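Local coordinates for LPXTG cell wall surface protein (Streptococcus gordonii, PDB 4IGB) that is a cell-wall-linked surface protein whose N-terminal region, comprising the N1 and N2 domains, probably serves in adhesion, at residues Q297-K302 / Y381-N386. Residues are numbered along the deposited sequence; the frame is centred on the assembly and turned at random.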
# COMPACT_ATOMS: atom_id res chain seq x y z
N GLN D 297 19.49 17.80 -37.21
CA GLN D 297 20.34 18.02 -36.04
C GLN D 297 20.24 16.86 -35.04
O GLN D 297 19.18 16.60 -34.48
CB GLN D 297 19.98 19.34 -35.35
CG GLN D 297 20.03 20.57 -36.26
CD GLN D 297 21.35 20.68 -37.00
OE1 GLN D 297 22.42 20.82 -36.40
NE2 GLN D 297 21.29 20.62 -38.33
N ASP D 298 21.36 16.18 -34.83
CA ASP D 298 21.40 15.07 -33.88
C ASP D 298 21.01 15.50 -32.46
O ASP D 298 21.45 16.54 -31.98
CB ASP D 298 22.77 14.40 -33.88
CG ASP D 298 23.09 13.74 -35.22
OD1 ASP D 298 22.14 13.49 -36.00
OD2 ASP D 298 24.28 13.48 -35.48
N VAL D 299 20.18 14.69 -31.82
CA VAL D 299 19.77 14.89 -30.43
C VAL D 299 19.84 13.53 -29.76
O VAL D 299 19.06 12.63 -30.06
CB VAL D 299 18.33 15.41 -30.33
CG1 VAL D 299 17.86 15.42 -28.89
CG2 VAL D 299 18.20 16.80 -30.98
N THR D 300 20.78 13.36 -28.84
CA THR D 300 20.97 12.06 -28.22
C THR D 300 20.52 12.05 -26.76
O THR D 300 20.89 12.93 -25.97
CB THR D 300 22.45 11.61 -28.34
OG1 THR D 300 22.86 11.63 -29.72
CG2 THR D 300 22.64 10.20 -27.77
N TYR D 301 19.71 11.06 -26.40
CA TYR D 301 19.22 10.92 -25.03
C TYR D 301 19.87 9.75 -24.33
O TYR D 301 19.91 8.64 -24.85
CB TYR D 301 17.71 10.70 -25.01
CG TYR D 301 16.90 11.88 -25.48
CD1 TYR D 301 16.65 12.95 -24.64
CD2 TYR D 301 16.37 11.91 -26.77
CE1 TYR D 301 15.89 14.03 -25.06
CE2 TYR D 301 15.61 12.98 -27.20
CZ TYR D 301 15.37 14.04 -26.35
OH TYR D 301 14.62 15.11 -26.79
N LYS D 302 20.38 10.00 -23.13
CA LYS D 302 20.94 8.93 -22.32
C LYS D 302 20.06 8.81 -21.10
O LYS D 302 19.87 9.77 -20.36
CB LYS D 302 22.39 9.24 -21.94
CG LYS D 302 23.09 8.13 -21.17
CD LYS D 302 24.55 8.51 -20.94
CE LYS D 302 25.21 7.62 -19.91
NZ LYS D 302 26.66 7.95 -19.76
N TYR D 381 19.48 6.81 -26.73
CA TYR D 381 18.63 6.96 -27.91
C TYR D 381 19.24 7.95 -28.91
O TYR D 381 19.49 9.11 -28.58
CB TYR D 381 17.25 7.49 -27.53
CG TYR D 381 16.53 6.73 -26.45
CD1 TYR D 381 15.68 5.66 -26.76
CD2 TYR D 381 16.66 7.09 -25.12
CE1 TYR D 381 15.00 4.97 -25.77
CE2 TYR D 381 15.98 6.41 -24.12
CZ TYR D 381 15.15 5.35 -24.45
OH TYR D 381 14.48 4.68 -23.45
N LYS D 382 19.45 7.50 -30.14
CA LYS D 382 19.87 8.40 -31.21
C LYS D 382 18.65 8.93 -31.96
O LYS D 382 17.81 8.16 -32.43
CB LYS D 382 20.85 7.72 -32.16
CG LYS D 382 22.24 7.53 -31.56
CD LYS D 382 23.20 6.87 -32.55
CE LYS D 382 24.61 6.81 -31.98
NZ LYS D 382 25.56 6.10 -32.90
N THR D 383 18.56 10.24 -32.04
CA THR D 383 17.47 10.89 -32.74
C THR D 383 18.01 12.08 -33.55
O THR D 383 19.12 12.55 -33.30
CB THR D 383 16.36 11.37 -31.76
OG1 THR D 383 15.09 11.29 -32.40
CG2 THR D 383 16.60 12.79 -31.31
N ALA D 384 17.24 12.54 -34.53
CA ALA D 384 17.62 13.74 -35.28
C ALA D 384 16.38 14.54 -35.61
O ALA D 384 15.32 13.97 -35.88
CB ALA D 384 18.38 13.37 -36.55
N THR D 385 16.51 15.86 -35.56
CA THR D 385 15.40 16.74 -35.93
C THR D 385 15.03 16.55 -37.39
O THR D 385 15.89 16.29 -38.24
CB THR D 385 15.75 18.22 -35.70
OG1 THR D 385 16.86 18.58 -36.52
CG2 THR D 385 16.06 18.47 -34.22
N ASN D 386 13.74 16.70 -37.66
CA ASN D 386 13.21 16.63 -39.01
C ASN D 386 12.83 18.04 -39.46
O ASN D 386 13.05 19.01 -38.73
CB ASN D 386 11.99 15.71 -39.04
CG ASN D 386 11.05 15.97 -37.87
OD1 ASN D 386 10.81 17.12 -37.51
ND2 ASN D 386 10.54 14.90 -37.26
O HOH W 1 21.60 11.24 -32.05
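Tyr301 and Tyr381 form a hydrogen-bonded antiparallel pair: Tyr301 N donates to Tyr381 O at 2.9 Å and Tyr381 N to Tyr301 O at 2.7 Å, both donors lying in the plane of the accepting carbonyl. Further along, Val299 N meets Thr383 O almost straight, at 2.8 Å and 176°, though from above the carbonyl plane, whereas the return bond from Thr383 N to Val299 O is weak and, with Val299 O too close to a neighbour in the model, doubtful. Beyond Asp298 and Ala384 the ladder closes with a substitute acceptor. Thr385 N still donates to Gln297 O, but Gln297 N turns to the side-chain hydroxyl, Thr385 OG1, at 2.8 Å. A chi1 of 62° sets this oxygen between the backbone N and carbonyl carbon of Thr385, and the same atom also bonds Lys294 O. On the face carrying Asp298, Thr300, Lys382 and Ala384, a water bound to Thr300 OG1 donates to Thr383 O, giving that carbonyl a second partner. On the face of Val299, Tyr301, Tyr381 and Thr383, Tyr301 CB packs 3.8 Å from Tyr381 CD2. Here Val299 and Thr383 lie side by side and point the same way, with Leu331 of strand 331-339 touching both as well as Tyr301. Along its other edge strand 298-305 bonds strand 283-291, Thr300 pairing with Asp287, so it lies between two antiparallel neighbours, consistent with the beta-sandwich architecture of the adhesin-clan N2 domain.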